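Local atomic coordinates of Mgp-operon protein 3 (PDB entry 6RJ1), a protein that is probably an extracellular, membrane-anchored adhesin of Mycoplasma pneumoniae that takes part in attachment of the bacterium to host cells. Residues V368-L373 with D441-V446; W236-P241 with N358-L363; A60-K65 with L450-T455; D163-Q168 with Y229-E234. All blocks are in the same frame, centred on the assembly; numbering follows the deposited sequence.

Contact 1: residues V368-L373 with D441-V446; sequences VIVPGL and DALPNV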
loop_
_atom_site.group_PDB
_atom_site.type_symbol
_atom_site.label_atom_id
_atom_site.label_comp_id
_atom_site.label_asym_id
_atom_site.label_seq_id
_atom_site.Cartn_x
_atom_site.Cartn_y
_atom_site.Cartn_z
ATOM N N VAL A 368 -7.861 -8.808 -8.559
ATOM C CA VAL A 368 -7.209 -10.111 -8.603
ATOM C C VAL A 368 -7.983 -10.922 -9.646
ATOM O O VAL A 368 -9.219 -10.871 -9.665
ATOM C CB VAL A 368 -7.167 -10.773 -7.191
ATOM C CG1 VAL A 368 -6.810 -12.252 -7.260
ATOM C CG2 VAL A 368 -6.199 -10.038 -6.268
ATOM N N ILE A 369 -7.268 -11.596 -10.561
ATOM C CA ILE A 369 -7.891 -12.426 -11.600
ATOM C C ILE A 369 -8.481 -13.682 -10.944
ATOM O O ILE A 369 -7.734 -14.556 -10.493
ATOM C CB ILE A 369 -6.925 -12.769 -12.782
ATOM C CG1 ILE A 369 -6.337 -11.497 -13.445
ATOM C CG2 ILE A 369 -7.606 -13.702 -13.814
ATOM C CD1 ILE A 369 -5.050 -11.737 -14.246
ATOM N N VAL A 370 -9.815 -13.733 -10.849
ATOM C CA VAL A 370 -10.542 -14.877 -10.301
ATOM C C VAL A 370 -11.322 -15.515 -11.463
ATOM O O VAL A 370 -12.419 -15.050 -11.794
ATOM C CB VAL A 370 -11.430 -14.537 -9.067
ATOM C CG1 VAL A 370 -12.112 -15.787 -8.516
ATOM C CG2 VAL A 370 -10.617 -13.855 -7.971
ATOM N N PRO A 371 -10.742 -16.532 -12.142
ATOM C CA PRO A 371 -11.454 -17.160 -13.277
ATOM C C PRO A 371 -12.818 -17.736 -12.892
ATOM O O PRO A 371 -12.952 -18.379 -11.853
ATOM C CB PRO A 371 -10.473 -18.232 -13.774
ATOM C CG PRO A 371 -9.135 -17.808 -13.238
ATOM C CD PRO A 371 -9.434 -17.176 -11.911
ATOM N N GLY A 372 -13.818 -17.455 -13.725
ATOM C CA GLY A 372 -15.202 -17.872 -13.521
ATOM C C GLY A 372 -16.041 -16.778 -12.893
ATOM O O GLY A 372 -17.262 -16.923 -12.766
ATOM N N LEU A 373 -15.376 -15.673 -12.496
ATOM C CA LEU A 373 -15.962 -14.484 -11.878
ATOM C C LEU A 373 -15.735 -13.223 -12.734
ATOM O O LEU A 373 -16.129 -12.130 -12.319
ATOM C CB LEU A 373 -15.363 -14.285 -10.475
ATOM C CG LEU A 373 -16.218 -14.709 -9.294
ATOM C CD1 LEU A 373 -16.280 -16.227 -9.164
ATOM C CD2 LEU A 373 -15.683 -14.116 -8.025
ATOM N N ASP A 441 -11.086 -24.563 -10.286
ATOM C CA ASP A 441 -9.976 -23.872 -10.949
ATOM C C ASP A 441 -9.160 -23.047 -9.965
ATOM O O ASP A 441 -9.716 -22.230 -9.218
ATOM C CB ASP A 441 -10.477 -22.940 -12.079
ATOM C CG ASP A 441 -11.534 -23.523 -12.999
ATOM O OD1 ASP A 441 -11.195 -24.435 -13.796
ATOM O OD2 ASP A 441 -12.695 -23.054 -12.937
ATOM N N ALA A 442 -7.836 -23.263 -9.975
ATOM C CA ALA A 442 -6.899 -22.483 -9.165
ATOM C C ALA A 442 -6.704 -21.118 -9.834
ATOM O O ALA A 442 -6.843 -21.004 -11.058
ATOM C CB ALA A 442 -5.566 -23.205 -9.065
ATOM N N LEU A 443 -6.392 -20.084 -9.035
ATOM C CA LEU A 443 -6.159 -18.725 -9.537
ATOM C C LEU A 443 -4.850 -18.685 -10.325
ATOM O O LEU A 443 -3.968 -19.484 -10.027
ATOM C CB LEU A 443 -6.022 -17.729 -8.362
ATOM C CG LEU A 443 -7.165 -17.557 -7.364
ATOM C CD1 LEU A 443 -6.747 -16.634 -6.248
ATOM C CD2 LEU A 443 -8.404 -16.998 -8.023
ATOM N N PRO A 444 -4.642 -17.733 -11.264
ATOM C CA PRO A 444 -3.324 -17.630 -11.919
ATOM C C PRO A 444 -2.195 -17.255 -10.934
ATOM O O PRO A 444 -2.472 -16.788 -9.827
ATOM C CB PRO A 444 -3.536 -16.516 -12.958
ATOM C CG PRO A 444 -5.013 -16.384 -13.098
ATOM C CD PRO A 444 -5.559 -16.689 -11.760
ATOM N N ASN A 445 -0.925 -17.465 -11.351
ATOM C CA ASN A 445 0.339 -17.202 -10.624
ATOM C C ASN A 445 0.327 -15.898 -9.803
ATOM O O ASN A 445 -0.364 -14.945 -10.169
ATOM C CB ASN A 445 1.526 -17.096 -11.615
ATOM C CG ASN A 445 1.662 -18.209 -12.603
ATOM O OD1 ASN A 445 2.473 -19.124 -12.433
ATOM N ND2 ASN A 445 0.882 -18.148 -13.676
ATOM N N VAL A 446 1.172 -15.838 -8.751
ATOM C CA VAL A 446 1.379 -14.640 -7.940
ATOM C C VAL A 446 1.932 -13.533 -8.867
ATOM O O VAL A 446 1.465 -12.391 -8.808
ATOM C CB VAL A 446 2.317 -14.929 -6.735
ATOM C CG1 VAL A 446 2.791 -13.642 -6.053
ATOM C CG2 VAL A 446 1.648 -15.858 -5.728
#
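Leu-443 crosses Val-370 obliquely, its CG anti to its own carbonyl carbon (chi1 -59°), while chi2 of 175° extends the chain to CD1 and turns the other methyl, CD2, toward Val-370 and Pro-371. There CD2 of Leu-443 meets CG2 of Val-370 at 3.8 Å and CD of Pro-371 at 4.0 Å. In Ile-369 the CG1 branch lies beside the backbone N (chi1 -56°), which puts CG2 opposite that N and onto CG of Pro-444 at 3.8 Å, the two side chains crossing at about a right angle. Both segments are irregular parts of the long loop joining helix 360-365 to helix 446-454, most of which is not modelled; the contact draws its two resolved ends together just before the second helix begins. A type II turn, closed by Leu-373 N to Val-370 O at 3.1 Å, then leads the first end away through Gly-372. Pro-371 and Pro-444 face each other through their CD carbons, 3.9 Å apart. Among these apolar side chains the carbonyl oxygen of Ile-369 sits against CD of Pro-444 at 3.3 Å. Two backbone groups find partners beyond the segments: Ile-369 N binds Gln-449 OE1 in helix 446-454, and Leu-443 O is bonded to Ser-235 OG.

Contact 2: residues W236-P241 with N358-L363; sequences WPVYEP and NTAQAL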
loop_
_atom_site.group_PDB
_atom_site.type_symbol
_atom_site.label_atom_id
_atom_site.label_comp_id
_atom_site.label_asym_id
_atom_site.label_seq_id
_atom_site.Cartn_x
_atom_site.Cartn_y
_atom_site.Cartn_z
ATOM N N TRP A 236 -2.064 -18.271 -5.048
ATOM C CA TRP A 236 -2.691 -18.036 -3.755
ATOM C C TRP A 236 -4.037 -18.772 -3.764
ATOM O O TRP A 236 -4.673 -18.854 -4.828
ATOM C CB TRP A 236 -2.993 -16.547 -3.572
ATOM C CG TRP A 236 -1.814 -15.647 -3.424
ATOM C CD1 TRP A 236 -0.752 -15.804 -2.579
ATOM C CD2 TRP A 236 -1.661 -14.358 -4.024
ATOM N NE1 TRP A 236 0.078 -14.709 -2.655
ATOM C CE2 TRP A 236 -0.450 -13.812 -3.545
ATOM C CE3 TRP A 236 -2.418 -13.620 -4.954
ATOM C CZ2 TRP A 236 0.016 -12.559 -3.953
ATOM C CZ3 TRP A 236 -1.964 -12.376 -5.346
ATOM C CH2 TRP A 236 -0.755 -11.860 -4.861
ATOM N N PRO A 237 -4.532 -19.289 -2.619
ATOM C CA PRO A 237 -5.876 -19.884 -2.634
ATOM C C PRO A 237 -6.936 -18.795 -2.478
ATOM O O PRO A 237 -6.643 -17.698 -1.990
ATOM C CB PRO A 237 -5.861 -20.841 -1.439
ATOM C CG PRO A 237 -4.707 -20.404 -0.570
ATOM C CD PRO A 237 -3.963 -19.292 -1.258
ATOM N N VAL A 238 -8.169 -19.091 -2.910
ATOM C CA VAL A 238 -9.312 -18.169 -2.774
ATOM C C VAL A 238 -9.736 -18.141 -1.295
ATOM O O VAL A 238 -10.271 -17.147 -0.817
ATOM C CB VAL A 238 -10.505 -18.523 -3.707
ATOM C CG1 VAL A 238 -10.542 -17.653 -4.955
ATOM C CG2 VAL A 238 -10.588 -20.014 -4.038
ATOM N N TYR A 239 -9.441 -19.239 -0.580
ATOM C CA TYR A 239 -9.723 -19.457 0.835
ATOM C C TYR A 239 -8.647 -18.843 1.714
ATOM O O TYR A 239 -7.464 -18.823 1.351
ATOM C CB TYR A 239 -9.858 -20.962 1.141
ATOM C CG TYR A 239 -10.592 -21.725 0.063
ATOM C CD1 TYR A 239 -11.983 -21.731 0.010
ATOM C CD2 TYR A 239 -9.896 -22.414 -0.927
ATOM C CE1 TYR A 239 -12.666 -22.399 -1.007
ATOM C CE2 TYR A 239 -10.568 -23.088 -1.947
ATOM C CZ TYR A 239 -11.956 -23.083 -1.981
ATOM O OH TYR A 239 -12.621 -23.747 -2.983
ATOM N N GLU A 240 -9.069 -18.345 2.881
ATOM C CA GLU A 240 -8.204 -17.753 3.898
ATOM C C GLU A 240 -8.723 -18.117 5.298
ATOM O O GLU A 240 -9.942 -18.191 5.484
ATOM C CB GLU A 240 -8.013 -16.236 3.699
ATOM C CG GLU A 240 -9.291 -15.409 3.651
ATOM C CD GLU A 240 -9.061 -13.946 3.959
ATOM O OE1 GLU A 240 -8.537 -13.647 5.056
ATOM O OE2 GLU A 240 -9.400 -13.096 3.106
ATOM N N PRO A 241 -7.827 -18.398 6.279
ATOM C CA PRO A 241 -8.307 -18.825 7.606
ATOM C C PRO A 241 -8.933 -17.737 8.474
ATOM O O PRO A 241 -8.593 -16.558 8.348
ATOM C CB PRO A 241 -7.054 -19.410 8.257
ATOM C CG PRO A 241 -5.938 -18.679 7.633
ATOM C CD PRO A 241 -6.347 -18.387 6.221
ATOM N N ASN A 358 -14.326 -18.013 2.090
ATOM C CA ASN A 358 -14.193 -17.993 0.635
ATOM C C ASN A 358 -14.319 -16.515 0.254
ATOM O O ASN A 358 -15.403 -15.929 0.369
ATOM C CB ASN A 358 -15.282 -18.856 -0.024
ATOM C CG ASN A 358 -15.052 -19.174 -1.481
ATOM O OD1 ASN A 358 -14.658 -18.322 -2.287
ATOM N ND2 ASN A 358 -15.315 -20.418 -1.858
ATOM N N THR A 359 -13.192 -15.893 -0.110
ATOM C CA THR A 359 -13.167 -14.463 -0.421
ATOM C C THR A 359 -12.979 -14.193 -1.920
ATOM O O THR A 359 -12.420 -13.158 -2.297
ATOM C CB THR A 359 -12.141 -13.744 0.459
ATOM O OG1 THR A 359 -10.885 -14.422 0.365
ATOM C CG2 THR A 359 -12.583 -13.648 1.920
ATOM N N ALA A 360 -13.497 -15.105 -2.771
ATOM C CA ALA A 360 -13.417 -15.020 -4.231
ATOM C C ALA A 360 -13.909 -13.686 -4.809
ATOM O O ALA A 360 -13.185 -13.063 -5.592
ATOM C CB ALA A 360 -14.169 -16.178 -4.868
ATOM N N GLN A 361 -15.117 -13.242 -4.396
ATOM C CA GLN A 361 -15.748 -12.003 -4.874
ATOM C C GLN A 361 -15.059 -10.755 -4.354
ATOM O O GLN A 361 -15.094 -9.716 -5.019
ATOM C CB GLN A 361 -17.253 -11.977 -4.585
ATOM C CG GLN A 361 -18.014 -13.171 -5.161
ATOM C CD GLN A 361 -18.143 -14.334 -4.191
ATOM O OE1 GLN A 361 -17.355 -14.507 -3.250
ATOM N NE2 GLN A 361 -19.151 -15.160 -4.403
ATOM N N ALA A 362 -14.417 -10.860 -3.176
ATOM C CA ALA A 362 -13.662 -9.766 -2.571
ATOM C C ALA A 362 -12.385 -9.547 -3.375
ATOM O O ALA A 362 -12.067 -8.403 -3.698
ATOM C CB ALA A 362 -13.340 -10.076 -1.116
ATOM N N LEU A 363 -11.705 -10.654 -3.761
ATOM C CA LEU A 363 -10.477 -10.634 -4.560
ATOM C C LEU A 363 -10.718 -10.088 -5.958
ATOM O O LEU A 363 -9.984 -9.206 -6.388
ATOM C CB LEU A 363 -9.825 -12.022 -4.632
ATOM C CG LEU A 363 -9.294 -12.609 -3.327
ATOM C CD1 LEU A 363 -9.204 -14.121 -3.418
ATOM C CD2 LEU A 363 -7.947 -11.986 -2.934
#
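A short two-stranded antiparallel sheet, strand 239-241 against strand 356-358, ends where helix 360-365 starts, and Tyr-239 and Asn-358 form its non-hydrogen-bonded pair. Next to this pair, Thr-359 reaches back to the carbonyl of Val-238. Its OG1 donates to Val-238 O at 3.0 Å from nearly straight ahead of the carbonyl (C=O...donor angle 166°), while Thr-359 N gives the same oxygen a longer bond of 3.3 Å from above the carbonyl plane. With OG1 set between backbone N and carbonyl carbon (chi1 52°), hydroxyl and amide converge on one acceptor. The side chain of Glu-240 crosses that of Thr-359 at about a right angle, but its OE2 is bonded to Thr-171 OG1 and its OE1 forms a salt bridge with Arg-227. Asn-358 runs alongside Tyr-239, amide and ring planes 72° apart, with ND2 3.4 Å from CE1 of Tyr-239 and bonded to Ala-268 O. On the helix side, Val-238 CG1 touches CB of Ala-360 at 3.9 Å and CD1 of Leu-363 at 4.1 Å. With the hydroxyl proton of Thr-359 directed to Val-238 O, the charge of the buried Glu-240 carboxylate is probably balanced by Arg-227, with Thr-171 and Thr-174 as further hydrogen-bond partners.

Contact 3: residues A60-K65 with L450-T455; sequences ALVRVK and LYHTST
Val-62 and Val-64 press against Tyr-451 and His-452 where helix 446-454 packs on the chain leading into the small antiparallel sheet of strands 64-66 and 82-84. Upstream, this chain leaves strand 52-59 of a large mixed sheet, so the helix sits against the link between two sheets. The direct contact is of van der Waals kind. Val-62 uses both methyls: CG2 lies 3.7 Å from CE2 of Tyr-451, and CG1 comes to the edge of the His-452 ring, near its plane, 3.9 Å from CD2. Val-64 adds CG2 at 3.8 Å from CB of Tyr-451. Each valine crosses the tyrosine side chain at about a right angle, and both also touch Phe-84, whose ring meets that of Tyr-451 edge to face. Tyr-451 and His-452 alike carry CG opposite the backbone N (chi1 178° and -166°), which sends two successive helix residues out toward the same segment, 60-65. The polar ends of these rings are held by other parts of the chain: Tyr-451 OH is bonded to Leu-134 O and Ser-113 N, and His-452 ND1 to Gly-367 O. Hydrogen bonds inside the segments fix their shape. Within 450-455, Ser-454 OG donates to Tyr-451 O at 2.7 Å, one helical turn back. Within 60-65, Arg-63 bends round so that its NH1 donates to Ala-60 O at 3.0 Å and to Val-62 O at 2.8 Å, both acceptors lying within 5° of the guanidinium plane.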
loop_
_atom_site.group_PDB
_atom_site.type_symbol
_atom_site.label_atom_id
_atom_site.label_comp_id
_atom_site.label_asym_id
_atom_site.label_seq_id
_atom_site.Cartn_x
_atom_site.Cartn_y
_atom_site.Cartn_z
ATOM N N ALA A 60 -8.171 -9.518 -18.010
ATOM C CA ALA A 60 -8.170 -10.645 -17.068
ATOM C C ALA A 60 -7.578 -11.909 -17.732
ATOM O O ALA A 60 -7.461 -12.962 -17.096
ATOM C CB ALA A 60 -9.583 -10.914 -16.582
ATOM N N LEU A 61 -7.213 -11.799 -19.012
ATOM C CA LEU A 61 -6.627 -12.897 -19.759
ATOM C C LEU A 61 -5.108 -12.833 -19.775
ATOM O O LEU A 61 -4.482 -13.722 -20.351
ATOM C CB LEU A 61 -7.191 -12.968 -21.186
ATOM C CG LEU A 61 -8.621 -13.482 -21.327
ATOM C CD1 LEU A 61 -9.139 -13.217 -22.716
ATOM C CD2 LEU A 61 -8.727 -14.963 -21.005
ATOM N N VAL A 62 -4.509 -11.798 -19.145
ATOM C CA VAL A 62 -3.056 -11.648 -19.075
ATOM C C VAL A 62 -2.457 -12.798 -18.242
ATOM O O VAL A 62 -3.009 -13.141 -17.199
ATOM C CB VAL A 62 -2.616 -10.231 -18.595
ATOM C CG1 VAL A 62 -2.865 -10.009 -17.101
ATOM C CG2 VAL A 62 -1.162 -9.953 -18.954
ATOM N N ARG A 63 -1.388 -13.437 -18.743
ATOM C CA ARG A 63 -0.714 -14.524 -18.040
ATOM C C ARG A 63 0.790 -14.279 -18.006
ATOM O O ARG A 63 1.386 -13.995 -19.042
ATOM C CB ARG A 63 -1.074 -15.908 -18.628
ATOM C CG ARG A 63 -2.515 -16.360 -18.344
ATOM C CD ARG A 63 -2.851 -16.461 -16.859
ATOM N NE ARG A 63 -4.218 -16.930 -16.625
ATOM C CZ ARG A 63 -5.304 -16.156 -16.649
ATOM N NH1 ARG A 63 -5.198 -14.857 -16.907
ATOM N NH2 ARG A 63 -6.504 -16.677 -16.419
ATOM N N VAL A 64 1.387 -14.324 -16.801
ATOM C CA VAL A 64 2.820 -14.072 -16.633
ATOM C C VAL A 64 3.534 -15.319 -16.098
ATOM O O VAL A 64 2.977 -16.048 -15.276
ATOM C CB VAL A 64 3.111 -12.785 -15.796
ATOM C CG1 VAL A 64 4.605 -12.501 -15.690
ATOM C CG2 VAL A 64 2.394 -11.568 -16.377
ATOM N N LYS A 65 4.753 -15.581 -16.610
ATOM C CA LYS A 65 5.594 -16.679 -16.151
ATOM C C LYS A 65 6.975 -16.173 -15.717
ATOM O O LYS A 65 7.501 -15.207 -16.277
ATOM C CB LYS A 65 5.678 -17.836 -17.175
ATOM C CG LYS A 65 6.520 -17.583 -18.429
ATOM C CD LYS A 65 6.731 -18.840 -19.265
ATOM C CE LYS A 65 7.498 -18.603 -20.557
ATOM N NZ LYS A 65 6.752 -17.739 -21.523
ATOM N N LEU A 450 0.375 -9.944 -9.639
ATOM C CA LEU A 450 1.175 -8.750 -9.393
ATOM C C LEU A 450 1.209 -7.877 -10.650
ATOM O O LEU A 450 1.128 -6.655 -10.523
ATOM C CB LEU A 450 2.596 -9.084 -8.905
ATOM C CG LEU A 450 2.734 -9.707 -7.517
ATOM C CD1 LEU A 450 4.108 -10.308 -7.330
ATOM C CD2 LEU A 450 2.423 -8.716 -6.420
ATOM N N TYR A 451 1.263 -8.484 -11.857
ATOM C CA TYR A 451 1.236 -7.687 -13.082
ATOM C C TYR A 451 -0.115 -6.984 -13.261
ATOM O O TYR A 451 -0.146 -5.765 -13.453
ATOM C CB TYR A 451 1.634 -8.489 -14.339
ATOM C CG TYR A 451 1.551 -7.648 -15.601
ATOM C CD1 TYR A 451 2.569 -6.755 -15.938
ATOM C CD2 TYR A 451 0.411 -7.670 -16.404
ATOM C CE1 TYR A 451 2.467 -5.931 -17.056
ATOM C CE2 TYR A 451 0.296 -6.844 -17.520
ATOM C CZ TYR A 451 1.329 -5.983 -17.845
ATOM O OH TYR A 451 1.214 -5.186 -18.951
ATOM N N HIS A 452 -1.221 -7.757 -13.192
ATOM C CA HIS A 452 -2.593 -7.260 -13.342
ATOM C C HIS A 452 -2.944 -6.165 -12.333
ATOM O O HIS A 452 -3.538 -5.165 -12.722
ATOM C CB HIS A 452 -3.594 -8.416 -13.268
ATOM C CG HIS A 452 -4.966 -8.051 -13.731
ATOM N ND1 HIS A 452 -5.965 -7.748 -12.836
ATOM C CD2 HIS A 452 -5.458 -7.950 -14.987
ATOM C CE1 HIS A 452 -7.036 -7.484 -13.565
ATOM N NE2 HIS A 452 -6.777 -7.592 -14.868
ATOM N N THR A 453 -2.554 -6.332 -11.056
ATOM C CA THR A 453 -2.808 -5.319 -10.023
ATOM C C THR A 453 -1.874 -4.094 -10.153
ATOM O O THR A 453 -2.278 -3.002 -9.777
ATOM C CB THR A 453 -2.793 -5.923 -8.602
ATOM O OG1 THR A 453 -1.565 -6.612 -8.369
ATOM C CG2 THR A 453 -3.978 -6.841 -8.329
ATOM N N SER A 454 -0.639 -4.264 -10.675
ATOM C CA SER A 454 0.322 -3.157 -10.822
ATOM C C SER A 454 -0.078 -2.104 -11.879
ATOM O O SER A 454 0.420 -0.974 -11.841
ATOM C CB SER A 454 1.731 -3.673 -11.086
ATOM O OG SER A 454 1.838 -4.316 -12.345
ATOM N N THR A 455 -0.968 -2.474 -12.812
ATOM C CA THR A 455 -1.437 -1.575 -13.867
ATOM C C THR A 455 -2.790 -1.028 -13.419
ATOM O O THR A 455 -3.834 -1.386 -13.982
ATOM C CB THR A 455 -1.431 -2.307 -15.218
ATOM O OG1 THR A 455 -2.377 -3.377 -15.194
ATOM C CG2 THR A 455 -0.059 -2.850 -15.585
#

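Contact 4: residues D163-Q168 with Y229-E234; sequences DLLVEQ and YRKLNE
Val-166 and Arg-230 exchange both backbone bonds of an antiparallel hydrogen-bonded pair, joining strand 165-167 to strand 229-230 at the margin of a large mixed sheet; across from Tyr-229's strand, strand 165-167 runs parallel to strand 650-654. Val-166 N donates to Arg-230 O at 2.8 Å, and Arg-230 N to Val-166 O at the same length. Val-166 O has a second donor in Trp-236 NE1. Glu-167 and Tyr-229 form the adjoining non-hydrogen-bonded pair. With CG opposite the backbone N (chi1 -165°) and its chain extended, Glu-167 is laid over one face of the tyrosine ring, a CH-pi contact with CG 4.2 Å from the ring centroid, and the carboxylate is tilted only 18° from the ring plane. Both oxygens of that buried carboxylate are engaged: OE2 forms salt bridges with Arg-181 and Arg-227, and OE1 is bonded to Tyr-662 OH and Ala-656 N. The hydroxyl of Tyr-229 is bonded to Asn-655 OD1. Where the strands part, Lys-231 and Asp-163 lie side by side, and NZ of the lysine forms a salt bridge with OD1 of the aspartate at 3.2 Å, using the anti lone pair of that oxygen. The ammonium is also bonded to Gln-162 O, and Asp-163 OD2 to Ser-526 OG. A type I turn from Lys-231 to Glu-234 follows, closed by Glu-234 N to Lys-231 O at 2.9 Å, and here Lys-231 N donates to Glu-234 OE1 at 2.8 Å, meeting it from above the carboxylate plane.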
loop_
_atom_site.group_PDB
_atom_site.type_symbol
_atom_site.label_atom_id
_atom_site.label_comp_id
_atom_site.label_asym_id
_atom_site.label_seq_id
_atom_site.Cartn_x
_atom_site.Cartn_y
_atom_site.Cartn_z
ATOM N N ASP A 163 13.329 -17.258 -4.530
ATOM C CA ASP A 163 12.909 -17.630 -3.183
ATOM C C ASP A 163 11.851 -16.719 -2.591
ATOM O O ASP A 163 11.359 -17.000 -1.498
ATOM C CB ASP A 163 14.126 -17.703 -2.252
ATOM C CG ASP A 163 14.926 -18.988 -2.343
ATOM O OD1 ASP A 163 14.339 -20.032 -2.744
ATOM O OD2 ASP A 163 16.137 -18.963 -1.987
ATOM N N LEU A 164 11.489 -15.634 -3.297
ATOM C CA LEU A 164 10.491 -14.672 -2.826
ATOM C C LEU A 164 9.131 -15.290 -2.550
ATOM O O LEU A 164 8.583 -16.023 -3.379
ATOM C CB LEU A 164 10.362 -13.473 -3.776
ATOM C CG LEU A 164 9.459 -12.327 -3.309
ATOM C CD1 LEU A 164 10.137 -11.477 -2.254
ATOM C CD2 LEU A 164 9.022 -11.482 -4.473
ATOM N N LEU A 165 8.602 -14.962 -1.368
ATOM C CA LEU A 165 7.299 -15.371 -0.859
ATOM C C LEU A 165 6.418 -14.134 -0.756
ATOM O O LEU A 165 6.860 -13.124 -0.215
ATOM C CB LEU A 165 7.491 -15.985 0.532
ATOM C CG LEU A 165 7.311 -17.491 0.699
ATOM C CD1 LEU A 165 7.983 -18.274 -0.399
ATOM C CD2 LEU A 165 7.855 -17.927 2.030
ATOM N N VAL A 166 5.196 -14.192 -1.313
ATOM C CA VAL A 166 4.240 -13.084 -1.242
ATOM C C VAL A 166 2.971 -13.584 -0.542
ATOM O O VAL A 166 2.437 -14.636 -0.891
ATOM C CB VAL A 166 3.926 -12.421 -2.617
ATOM C CG1 VAL A 166 3.062 -11.167 -2.445
ATOM C CG2 VAL A 166 5.201 -12.083 -3.388
ATOM N N GLU A 167 2.507 -12.832 0.454
ATOM C CA GLU A 167 1.301 -13.151 1.206
ATOM C C GLU A 167 0.062 -12.967 0.324
ATOM O O GLU A 167 0.013 -12.018 -0.470
ATOM C CB GLU A 167 1.185 -12.235 2.432
ATOM C CG GLU A 167 0.184 -12.714 3.474
ATOM C CD GLU A 167 -0.272 -11.672 4.477
ATOM O OE1 GLU A 167 0.220 -10.522 4.420
ATOM O OE2 GLU A 167 -1.122 -12.015 5.330
ATOM N N GLN A 168 -0.958 -13.843 0.496
ATOM C CA GLN A 168 -2.223 -13.710 -0.220
ATOM C C GLN A 168 -2.849 -12.346 0.143
ATOM O O GLN A 168 -2.622 -11.868 1.261
ATOM C CB GLN A 168 -3.163 -14.906 0.042
ATOM C CG GLN A 168 -3.717 -15.031 1.454
ATOM C CD GLN A 168 -4.597 -16.242 1.617
ATOM O OE1 GLN A 168 -4.397 -17.054 2.515
ATOM N NE2 GLN A 168 -5.597 -16.393 0.757
ATOM N N TYR A 229 1.485 -17.835 1.823
ATOM C CA TYR A 229 2.678 -17.164 1.345
ATOM C C TYR A 229 3.057 -18.008 0.152
ATOM O O TYR A 229 3.153 -19.240 0.271
ATOM C CB TYR A 229 3.797 -17.169 2.394
ATOM C CG TYR A 229 3.620 -16.105 3.448
ATOM C CD1 TYR A 229 4.023 -14.789 3.216
ATOM C CD2 TYR A 229 3.031 -16.403 4.673
ATOM C CE1 TYR A 229 3.850 -13.798 4.182
ATOM C CE2 TYR A 229 2.857 -15.424 5.648
ATOM C CZ TYR A 229 3.271 -14.122 5.401
ATOM O OH TYR A 229 3.096 -13.161 6.375
ATOM N N ARG A 230 3.154 -17.391 -1.022
ATOM C CA ARG A 230 3.444 -18.184 -2.206
ATOM C C ARG A 230 4.601 -17.628 -3.027
ATOM O O ARG A 230 4.887 -16.429 -2.983
ATOM C CB ARG A 230 2.174 -18.353 -3.080
ATOM C CG ARG A 230 1.014 -19.124 -2.446
ATOM C CD ARG A 230 1.223 -20.626 -2.455
ATOM N NE ARG A 230 0.109 -21.359 -1.841
ATOM C CZ ARG A 230 0.034 -21.669 -0.547
ATOM N NH1 ARG A 230 -1.016 -22.330 -0.076
ATOM N NH2 ARG A 230 1.003 -21.307 0.289
ATOM N N LYS A 231 5.263 -18.522 -3.780
ATOM C CA LYS A 231 6.335 -18.172 -4.697
ATOM C C LYS A 231 5.700 -17.585 -5.971
ATOM O O LYS A 231 4.499 -17.747 -6.201
ATOM C CB LYS A 231 7.205 -19.391 -5.013
ATOM C CG LYS A 231 8.172 -19.760 -3.894
ATOM C CD LYS A 231 9.352 -20.569 -4.422
ATOM C CE LYS A 231 10.444 -20.671 -3.389
ATOM N NZ LYS A 231 11.655 -21.343 -3.928
ATOM N N LEU A 232 6.499 -16.871 -6.770
ATOM C CA LEU A 232 6.078 -16.191 -7.989
ATOM C C LEU A 232 5.236 -17.052 -8.950
ATOM O O LEU A 232 4.224 -16.570 -9.461
ATOM C CB LEU A 232 7.325 -15.625 -8.685
ATOM C CG LEU A 232 7.572 -14.106 -8.619
ATOM C CD1 LEU A 232 7.107 -13.482 -7.318
ATOM C CD2 LEU A 232 9.018 -13.794 -8.875
ATOM N N ASN A 233 5.632 -18.317 -9.155
ATOM C CA ASN A 233 4.937 -19.261 -10.038
ATOM C C ASN A 233 3.856 -20.096 -9.323
ATOM O O ASN A 233 3.134 -20.862 -9.974
ATOM C CB ASN A 233 5.933 -20.152 -10.783
ATOM C CG ASN A 233 6.768 -19.383 -11.773
ATOM O OD1 ASN A 233 6.261 -18.809 -12.743
ATOM N ND2 ASN A 233 8.066 -19.338 -11.539
ATOM N N GLU A 234 3.738 -19.927 -7.995
ATOM C CA GLU A 234 2.718 -20.596 -7.195
ATOM C C GLU A 234 1.456 -19.739 -7.240
ATOM O O GLU A 234 1.508 -18.584 -7.677
ATOM C CB GLU A 234 3.193 -20.795 -5.744
ATOM C CG GLU A 234 4.134 -21.973 -5.553
ATOM C CD GLU A 234 4.785 -22.128 -4.188
ATOM O OE1 GLU A 234 4.625 -21.230 -3.329
ATOM O OE2 GLU A 234 5.469 -23.157 -3.980
#

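In the fold
Helix 446-454 is the hub. Contact 1 ends at its first residue, Val-446, whose N is tied to Glu-234 O of contact 4, 3.0 Å apart, and the later turns of the helix make contact 3, whose His-452 CG lies 3.7 Å from CG1 of Ile-369 in contact 1. Contact 2 adjoins contact 1 through Val-368 N and Leu-363 O, 3.1 Å apart, and contact 4 through Tyr-239 O and Gln-168 NE2, also 3.1 Å apart. Centres of contacts 1 and 2 lie about 10 Å apart, those of 2 and 3 about 18 Å, with no touch between the latter. Contacts 1, 2 and 4 are all nested within the chain loop closed by contact 3.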